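Side-chain contacts in uncharacterized protein (Rhodospirillum rubrum ATCC 11170, PDB 3K8R), which is of unknown function but belongs to the DUF2442 family, each chain of its two-chain assembly holding two small antiparallel beta sheets: residues 25-30 with 88-93; 39-44 with 49-54; 70-73 with 78-81. One frame throughout, in Å; residues are numbered along the deposited sequence.

Contact 1 of 3, residues 25-30 with 88-93; sequences PRAAKA and LSLPGL. With EDO (1,2-ethanediol), chain D.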
loop_
_atom_site.group_PDB
_atom_site.type_symbol
_atom_site.label_atom_id
_atom_site.label_comp_id
_atom_site.label_asym_id
_atom_site.label_seq_id
_atom_site.Cartn_x
_atom_site.Cartn_y
_atom_site.Cartn_z
ATOM N N PRO A 25 10.049 -3.215 1.672
ATOM C CA PRO A 25 8.982 -3.329 2.682
ATOM C C PRO A 25 8.668 -4.801 2.984
ATOM O O PRO A 25 8.786 -5.655 2.100
ATOM C CB PRO A 25 7.789 -2.669 1.997
ATOM C CG PRO A 25 7.955 -3.034 0.582
ATOM C CD PRO A 25 9.461 -3.070 0.324
ATOM N N ARG A 26 8.239 -5.089 4.209
ATOM C CA ARG A 26 8.011 -6.465 4.622
ATOM C C ARG A 26 6.794 -6.549 5.555
ATOM O O ARG A 26 6.646 -5.736 6.467
ATOM C CB ARG A 26 9.306 -6.965 5.298
ATOM C CG ARG A 26 9.608 -8.446 5.086
ATOM C CD ARG A 26 11.121 -8.803 5.131
ATOM N NE ARG A 26 11.676 -9.116 6.453
ATOM C CZ ARG A 26 12.181 -8.237 7.321
ATOM N NH1 ARG A 26 12.185 -6.932 7.060
ATOM N NH2 ARG A 26 12.665 -8.672 8.485
ATOM N N ALA A 27 5.922 -7.531 5.324
ATOM C CA ALA A 27 4.704 -7.688 6.131
ATOM C C ALA A 27 4.977 -8.122 7.567
ATOM O O ALA A 27 5.535 -9.191 7.785
ATOM C CB ALA A 27 3.766 -8.686 5.482
ATOM N N ALA A 28 4.572 -7.294 8.530
ATOM C CA ALA A 28 4.696 -7.616 9.954
ATOM C C ALA A 28 3.395 -8.275 10.463
ATOM O O ALA A 28 3.424 -9.189 11.274
ATOM C CB ALA A 28 5.008 -6.366 10.746
ATOM N N LYS A 29 2.254 -7.802 9.976
ATOM C CA LYS A 29 0.954 -8.351 10.330
ATOM C C LYS A 29 0.045 -8.271 9.120
ATOM O O LYS A 29 0.192 -7.369 8.298
ATOM C CB LYS A 29 0.322 -7.537 11.454
ATOM C CG LYS A 29 1.009 -7.627 12.808
ATOM C CD LYS A 29 0.271 -6.753 13.815
ATOM C CE LYS A 29 0.879 -6.817 15.202
ATOM N NZ LYS A 29 0.204 -5.871 16.137
ATOM N N ALA A 30 -0.905 -9.201 9.025
ATOM C CA ALA A 30 -1.885 -9.248 7.925
ATOM C C ALA A 30 -3.248 -9.742 8.417
ATOM O O ALA A 30 -3.329 -10.702 9.172
ATOM C CB ALA A 30 -1.386 -10.152 6.836
ATOM N N LEU A 88 0.494 -15.281 -2.479
ATOM C CA LEU A 88 0.575 -14.025 -3.198
ATOM C C LEU A 88 1.857 -13.345 -2.773
ATOM O O LEU A 88 2.341 -13.565 -1.660
ATOM C CB LEU A 88 -0.626 -13.130 -2.871
ATOM C CG LEU A 88 -2.032 -13.704 -3.102
ATOM C CD1 LEU A 88 -3.089 -12.758 -2.537
ATOM C CD2 LEU A 88 -2.302 -14.005 -4.576
ATOM N N SER A 89 2.405 -12.525 -3.668
ATOM C CA SER A 89 3.625 -11.764 -3.408
ATOM C C SER A 89 3.241 -10.389 -2.926
ATOM O O SER A 89 2.427 -9.748 -3.561
ATOM C CB SER A 89 4.423 -11.623 -4.700
ATOM O OG SER A 89 5.439 -10.657 -4.559
ATOM N N LEU A 90 3.800 -9.928 -1.811
ATOM C CA LEU A 90 3.487 -8.572 -1.309
ATOM C C LEU A 90 4.041 -7.512 -2.267
ATOM O O LEU A 90 3.312 -6.598 -2.679
ATOM C CB LEU A 90 4.018 -8.361 0.115
ATOM C CG LEU A 90 3.906 -6.980 0.765
ATOM C CD1 LEU A 90 2.452 -6.484 0.832
ATOM C CD2 LEU A 90 4.526 -7.046 2.154
ATOM N N PRO A 91 5.329 -7.635 -2.642
ATOM C CA PRO A 91 5.851 -6.646 -3.582
ATOM C C PRO A 91 5.053 -6.618 -4.880
ATOM O O PRO A 91 4.823 -5.535 -5.426
ATOM C CB PRO A 91 7.286 -7.115 -3.831
ATOM C CG PRO A 91 7.642 -7.928 -2.633
ATOM C CD PRO A 91 6.375 -8.574 -2.189
ATOM N N GLY A 92 4.641 -7.793 -5.357
ATOM C CA GLY A 92 3.839 -7.902 -6.574
ATOM C C GLY A 92 2.532 -7.152 -6.411
ATOM O O GLY A 92 2.166 -6.332 -7.251
ATOM N N LEU A 93 1.843 -7.415 -5.305
ATOM C CA LEU A 93 0.575 -6.756 -5.009
ATOM C C LEU A 93 0.765 -5.243 -4.908
ATOM O O LEU A 93 -0.063 -4.475 -5.377
ATOM C CB LEU A 93 -0.045 -7.304 -3.710
ATOM C CG LEU A 93 -0.604 -8.734 -3.719
ATOM C CD1 LEU A 93 -1.104 -9.121 -2.336
ATOM C CD2 LEU A 93 -1.722 -8.885 -4.727
HETATM C C1 EDO D . 1.878 -12.983 -7.251
HETATM O O1 EDO D . 1.078 -12.643 -6.111
HETATM C C2 EDO D . 1.995 -11.792 -8.205
HETATM O O2 EDO D . 1.428 -10.602 -7.627
#

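Contact 2 of 3, residues 39-44 with 49-54; sequences VIVDLE and FAFPPR. With EDO (1,2-ethanediol), chain C.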
loop_
_atom_site.group_PDB
_atom_site.type_symbol
_atom_site.label_atom_id
_atom_site.label_comp_id
_atom_site.label_asym_id
_atom_site.label_seq_id
_atom_site.Cartn_x
_atom_site.Cartn_y
_atom_site.Cartn_z
ATOM N N VAL A 39 -7.766 -6.759 2.773
ATOM C CA VAL A 39 -6.750 -7.407 3.584
ATOM C C VAL A 39 -5.815 -6.277 3.994
ATOM O O VAL A 39 -5.170 -5.689 3.134
ATOM C CB VAL A 39 -5.967 -8.452 2.791
ATOM C CG1 VAL A 39 -4.850 -9.055 3.651
ATOM C CG2 VAL A 39 -6.905 -9.529 2.271
ATOM N N ILE A 40 -5.779 -5.931 5.284
ATOM C CA ILE A 40 -4.896 -4.855 5.774
ATOM C C ILE A 40 -3.542 -5.431 6.201
ATOM O O ILE A 40 -3.486 -6.350 7.039
ATOM C CB ILE A 40 -5.518 -4.072 6.947
ATOM C CG1 ILE A 40 -6.873 -3.499 6.535
ATOM C CG2 ILE A 40 -4.602 -2.944 7.374
ATOM C CD1 ILE A 40 -7.572 -2.758 7.631
ATOM N N VAL A 41 -2.467 -4.884 5.620
ATOM C CA VAL A 41 -1.100 -5.336 5.874
ATOM C C VAL A 41 -0.267 -4.250 6.547
ATOM O O VAL A 41 -0.037 -3.184 5.971
ATOM C CB VAL A 41 -0.370 -5.725 4.571
ATOM C CG1 VAL A 41 0.980 -6.346 4.901
ATOM C CG2 VAL A 41 -1.209 -6.684 3.746
ATOM N N ASP A 42 0.188 -4.538 7.763
ATOM C CA ASP A 42 1.026 -3.616 8.517
ATOM C C ASP A 42 2.478 -3.889 8.165
ATOM O O ASP A 42 3.042 -4.917 8.552
ATOM C CB ASP A 42 0.829 -3.811 10.018
ATOM C CG ASP A 42 -0.585 -3.549 10.457
ATOM O OD1 ASP A 42 -1.080 -2.437 10.186
ATOM O OD2 ASP A 42 -1.189 -4.445 11.084
ATOM N N LEU A 43 3.080 -2.973 7.418
ATOM C CA LEU A 43 4.469 -3.129 7.012
ATOM C C LEU A 43 5.405 -2.852 8.182
ATOM O O LEU A 43 5.147 -1.988 9.028
ATOM C CB LEU A 43 4.799 -2.228 5.821
ATOM C CG LEU A 43 3.982 -2.547 4.571
ATOM C CD1 LEU A 43 4.311 -1.548 3.513
ATOM C CD2 LEU A 43 4.230 -3.969 4.078
ATOM N N GLU A 44 6.510 -3.588 8.186
ATOM C CA GLU A 44 7.498 -3.548 9.256
ATOM C C GLU A 44 8.195 -2.195 9.360
ATOM O O GLU A 44 8.726 -1.848 10.411
ATOM C CB GLU A 44 8.510 -4.670 9.034
ATOM C CG GLU A 44 8.948 -5.361 10.313
ATOM C CD GLU A 44 9.447 -6.778 10.043
ATOM O OE1 GLU A 44 10.303 -6.941 9.136
ATOM O OE2 GLU A 44 8.977 -7.723 10.733
ATOM N N PHE A 49 -0.493 -1.205 3.905
ATOM C CA PHE A 49 -0.977 -1.487 2.552
ATOM C C PHE A 49 -2.267 -2.294 2.633
ATOM O O PHE A 49 -2.340 -3.268 3.371
ATOM C CB PHE A 49 0.082 -2.249 1.752
ATOM C CG PHE A 49 -0.367 -2.670 0.373
ATOM C CD1 PHE A 49 -0.498 -1.733 -0.646
ATOM C CD2 PHE A 49 -0.616 -3.999 0.089
ATOM C CE1 PHE A 49 -0.897 -2.111 -1.913
ATOM C CE2 PHE A 49 -1.012 -4.386 -1.175
ATOM C CZ PHE A 49 -1.155 -3.433 -2.181
ATOM N N ALA A 50 -3.288 -1.868 1.893
ATOM C CA ALA A 50 -4.570 -2.576 1.873
ATOM C C ALA A 50 -4.913 -2.914 0.437
ATOM O O ALA A 50 -4.794 -2.051 -0.435
ATOM C CB ALA A 50 -5.674 -1.723 2.490
ATOM N N PHE A 51 -5.316 -4.159 0.189
ATOM C CA PHE A 51 -5.746 -4.583 -1.149
ATOM C C PHE A 51 -7.005 -5.424 -1.035
ATOM O O PHE A 51 -7.165 -6.163 -0.057
ATOM C CB PHE A 51 -4.664 -5.386 -1.847
ATOM C CG PHE A 51 -4.375 -6.716 -1.202
ATOM C CD1 PHE A 51 -3.524 -6.806 -0.109
ATOM C CD2 PHE A 51 -4.933 -7.887 -1.704
ATOM C CE1 PHE A 51 -3.245 -8.045 0.492
ATOM C CE2 PHE A 51 -4.661 -9.134 -1.113
ATOM C CZ PHE A 51 -3.813 -9.212 -0.014
ATOM N N PRO A 52 -7.931 -5.280 -1.995
ATOM C CA PRO A 52 -9.115 -6.133 -1.999
ATOM C C PRO A 52 -8.706 -7.493 -2.541
ATOM O O PRO A 52 -8.412 -7.602 -3.727
ATOM C CB PRO A 52 -10.060 -5.428 -2.963
ATOM C CG PRO A 52 -9.187 -4.609 -3.817
ATOM C CD PRO A 52 -8.054 -4.175 -2.957
ATOM N N PRO A 53 -8.697 -8.525 -1.683
ATOM C CA PRO A 53 -8.208 -9.852 -2.050
ATOM C C PRO A 53 -8.957 -10.574 -3.181
ATOM O O PRO A 53 -8.352 -11.419 -3.848
ATOM C CB PRO A 53 -8.327 -10.637 -0.744
ATOM C CG PRO A 53 -9.483 -10.015 -0.063
ATOM C CD PRO A 53 -9.445 -8.556 -0.413
ATOM N N ARG A 54 -10.234 -10.263 -3.413
ATOM C CA ARG A 54 -10.977 -10.928 -4.504
ATOM C C ARG A 54 -10.527 -10.501 -5.896
ATOM O O ARG A 54 -11.009 -11.049 -6.877
ATOM C CB ARG A 54 -12.492 -10.787 -4.342
ATOM C CG ARG A 54 -12.996 -11.535 -3.126
ATOM C CD ARG A 54 -14.499 -11.551 -3.002
ATOM N NE ARG A 54 -14.899 -12.356 -1.846
ATOM C CZ ARG A 54 -15.125 -11.894 -0.621
ATOM N NH1 ARG A 54 -15.018 -10.604 -0.351
ATOM N NH2 ARG A 54 -15.469 -12.733 0.348
HETATM C C1 EDO C . -4.556 -0.061 10.092
HETATM O O1 EDO C . -5.890 0.458 10.193
HETATM C C2 EDO C . -4.181 -0.758 11.399
HETATM O O2 EDO C . -3.648 -2.056 11.109
#

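Contact 3 of 3, residues 70-73 with 78-81; sequences VEIL and GLHW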
loop_
_atom_site.group_PDB
_atom_site.type_symbol
_atom_site.label_atom_id
_atom_site.label_comp_id
_atom_site.label_asym_id
_atom_site.label_seq_id
_atom_site.Cartn_x
_atom_site.Cartn_y
_atom_site.Cartn_z
ATOM N N VAL A 70 -5.540 -15.663 6.316
ATOM C CA VAL A 70 -4.290 -15.120 5.807
ATOM C C VAL A 70 -3.184 -15.236 6.831
ATOM O O VAL A 70 -3.411 -15.016 8.016
ATOM C CB VAL A 70 -4.418 -13.663 5.372
ATOM C CG1 VAL A 70 -4.833 -12.788 6.550
ATOM C CG2 VAL A 70 -3.098 -13.184 4.747
ATOM N N GLU A 71 -2.007 -15.623 6.338
ATOM C CA GLU A 71 -0.775 -15.812 7.119
ATOM C C GLU A 71 0.406 -15.181 6.386
ATOM O O GLU A 71 0.387 -15.056 5.164
ATOM C CB GLU A 71 -0.452 -17.301 7.266
ATOM C CG GLU A 71 -1.266 -18.075 8.265
ATOM C CD GLU A 71 -0.811 -19.525 8.356
ATOM O OE1 GLU A 71 -0.971 -20.295 7.379
ATOM O OE2 GLU A 71 -0.297 -19.905 9.420
ATOM N N ILE A 72 1.440 -14.809 7.135
ATOM C CA ILE A 72 2.650 -14.230 6.553
ATOM C C ILE A 72 3.714 -15.323 6.462
ATOM O O ILE A 72 3.994 -16.009 7.442
ATOM C CB ILE A 72 3.188 -13.047 7.394
ATOM C CG1 ILE A 72 2.130 -11.945 7.499
ATOM C CG2 ILE A 72 4.458 -12.488 6.784
ATOM C CD1 ILE A 72 2.503 -10.815 8.452
ATOM N N LEU A 73 4.271 -15.506 5.269
ATOM C CA LEU A 73 5.359 -16.466 5.056
ATOM C C LEU A 73 6.454 -15.786 4.227
ATOM O O LEU A 73 6.229 -14.745 3.625
ATOM C CB LEU A 73 4.859 -17.779 4.424
ATOM C CG LEU A 73 4.074 -18.766 5.323
ATOM C CD1 LEU A 73 3.582 -19.942 4.494
ATOM C CD2 LEU A 73 4.872 -19.283 6.543
ATOM N N GLY A 78 5.550 -12.689 1.482
ATOM C CA GLY A 78 4.446 -13.489 0.968
ATOM C C GLY A 78 3.272 -13.679 1.918
ATOM O O GLY A 78 3.445 -13.925 3.123
ATOM N N LEU A 79 2.072 -13.560 1.351
ATOM C CA LEU A 79 0.829 -13.788 2.061
ATOM C C LEU A 79 0.357 -15.184 1.651
ATOM O O LEU A 79 0.315 -15.508 0.456
ATOM C CB LEU A 79 -0.191 -12.713 1.708
ATOM C CG LEU A 79 0.263 -11.299 2.093
ATOM C CD1 LEU A 79 -0.739 -10.249 1.629
ATOM C CD2 LEU A 79 0.503 -11.228 3.603
ATOM N N HIS A 80 0.013 -16.003 2.644
ATOM C CA HIS A 80 -0.333 -17.402 2.431
ATOM C C HIS A 80 -1.699 -17.757 3.009
ATOM O O HIS A 80 -2.094 -17.248 4.059
ATOM C CB HIS A 80 0.774 -18.263 3.085
ATOM C CG HIS A 80 0.522 -19.750 3.072
ATOM N ND1 HIS A 80 0.732 -20.541 1.959
ATOM C CD2 HIS A 80 0.142 -20.595 4.063
ATOM C CE1 HIS A 80 0.452 -21.799 2.252
ATOM N NE2 HIS A 80 0.092 -21.859 3.523
ATOM N N TRP A 81 -2.418 -18.613 2.279
ATOM C CA TRP A 81 -3.687 -19.208 2.715
ATOM C C TRP A 81 -3.495 -20.723 2.584
ATOM O O TRP A 81 -3.428 -21.255 1.476
ATOM C CB TRP A 81 -4.870 -18.732 1.872
ATOM C CG TRP A 81 -5.306 -17.301 2.137
ATOM C CD1 TRP A 81 -6.371 -16.886 2.899
ATOM C CD2 TRP A 81 -4.693 -16.115 1.632
ATOM N NE1 TRP A 81 -6.456 -15.519 2.888
ATOM C CE2 TRP A 81 -5.436 -15.020 2.119
ATOM C CE3 TRP A 81 -3.584 -15.870 0.815
ATOM C CZ2 TRP A 81 -5.103 -13.701 1.813
ATOM C CZ3 TRP A 81 -3.258 -14.560 0.508
ATOM C CH2 TRP A 81 -4.013 -13.494 1.002
#

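Contact 1 of 3, residues 25-30 with 88-93
Across this contact the backbones stay well apart, with Ala27 CA 7.6 Å from Leu90 CA and no hydrogen bond between them; the gap is bridged chiefly by the side chain of Leu90. The contact joins strand 27-33, outermost in its antiparallel sheet within this chain, to the capped start of helix 90-94, which follows directly on strand 86-89 of the other sheet. Leu90 is the first residue of that helix. Its CG stands anti to the backbone N (chi1 175°), which carries the branch across to the strand. There CD2 lies over the peptide joining Arg26 to Ala27, 3.5 Å from Ala27 N, and alongside Ala27 CB at 3.8 Å. This buried methyl thus packs on a peptide and a methyl; Leu43 and Phe49 also pack on Leu90, while Ala27 also meets Val41. The CB of Pro25 points to the helix side too, but the ring stays too far off to touch; it packs on Ala95 of the second subunit. Arg26 leaves on the other side and forms a salt bridge with Glu44. Beyond Ala27 the chain turns a corner in a classic beta bulge that sets Ala28 and Lys29 opposite the single Asp42. On the helix side, Leu93 N bonds to Ser89 O. Ser89 N gives its hydrogen to O1 of a 1,2-ethanediol, which also bonds to Ile97 O and probably comes from the crystallisation liquor. Ser89 is the N-cap: its OG accepts from Gly92 N at 3.1 Å, with an N-H...O angle of 159°.

Contact 2 of 3, residues 39-44 with 49-54
Val39 packs over one face of the Phe51 ring at the apolar centre, its CB 3.9 Å from the ring centroid and 27° off the normal, a CH-pi contact displaced toward the rim. The two side chains run side by side, because Phe51 places CG between its backbone N and carbonyl carbon (chi1 66°) and so folds the ring back beside its cross-strand neighbour. Val39 CG1 stays near CE1 and CZ of Phe51, while Val39 CG2 reaches the Pro53 ring, 3.5 Å from Pro53 CG. Val41 CG2 meets the edge of the Phe51 ring near its plane, 4.1 Å from Phe51 CE1. Val41 CB packs on the carbonyl oxygen of Phe49, whose ring turns off toward Met94. Beneath this layer the backbones pair closely: Val41 N reaches Phe49 O at 2.8 Å and Phe49 N reaches Val41 O at 2.9 Å. Val39 N bonds to Phe51 O at 3.0 Å, while the return bond from Phe51 N to Val39 O is weak. Ile40 and Ala50, a non-hydrogen-bonded pair, point to the other face. Farther along that face is the polar edge, where Asp42 OD1 accepts from O2 of a 1,2-ethanediol that is also held by Arg31. Ala50 pairs in addition with an antiparallel strand of the second subunit, so the sheet continues across the interface. The whole is an antiparallel beta hairpin, its Val39-Val41-Phe49-Phe51 face buried and its Ile40-Ala50 face partly covered.

Contact 3 of 3, residues 70-73 with 78-81
Glu71 and His80 form a hydrogen-bonded pair in the antiparallel beta hairpin of strands 71-73 and 78-81. His80 N bonds to Glu71 O at 2.7 Å, and Glu71 N returns a bond to His80 O. Leu73 and Gly78 make the next such pair, Leu73 N lying 2.8 Å from Gly78 O. On the face of Glu71, Leu73 and His80, the imidazole is the platform. His80 CG is anti to its backbone N (chi1 175°), which sets the ring beside Leu73 and Glu71. Leu73 CD1 sits over it, 3.7 Å from the ring centroid, in a CH-pi contact. Glu71 runs beside the histidine and brings OE1 into the ring plane at its edge, 3.5 Å from His80 CD2; the carboxylate itself is turned 43° from the ring. Asp87 OD1 bonds to ND1 of His80 and largely sets the rotation of the imidazole; a weak bond joins NE2 to Glu82. At the end of the hairpin away from its turn, Val70 packs over one face of the Trp81 indole, with CA above the five-membered ring and Val70 CG2 3.6 Å from Trp81 CZ2. The indole NE1 is satisfied by Leu67 O. Ile72 and Leu79 occupy the opposite face of the sheet, where Ile72 CG1 comes within 4.3 Å of Leu79 CD2 and both side chains reach Ala30. The two short strand axes run 129° apart, well off antiparallel: a strongly twisted hairpin that strand 86-89 extends into a three-stranded antiparallel sheet.

In the fold
Contacts 2 and 3 each close a hairpin, one in each three-stranded sheet, and both are nested within the long loop that contact 1 closes between the sheets. Contacts 1 and 2 are buried: the first is a sparse apolar bridge without cross-segment hydrogen bonds, the second a paired backbone with a phenylalanine-valine layer. Contact 3 is only partly buried and combines its backbone bonds with a partly exposed face where histidine meets acids. Strands 27-33 and 38-43 tie contact 1 to contact 2, and strands 78-81 and 86-89 tie it to contact 3. Phe51 and Leu79 meet between the two hairpins. The second subunit touches contacts 1 and 2 but not contact 3.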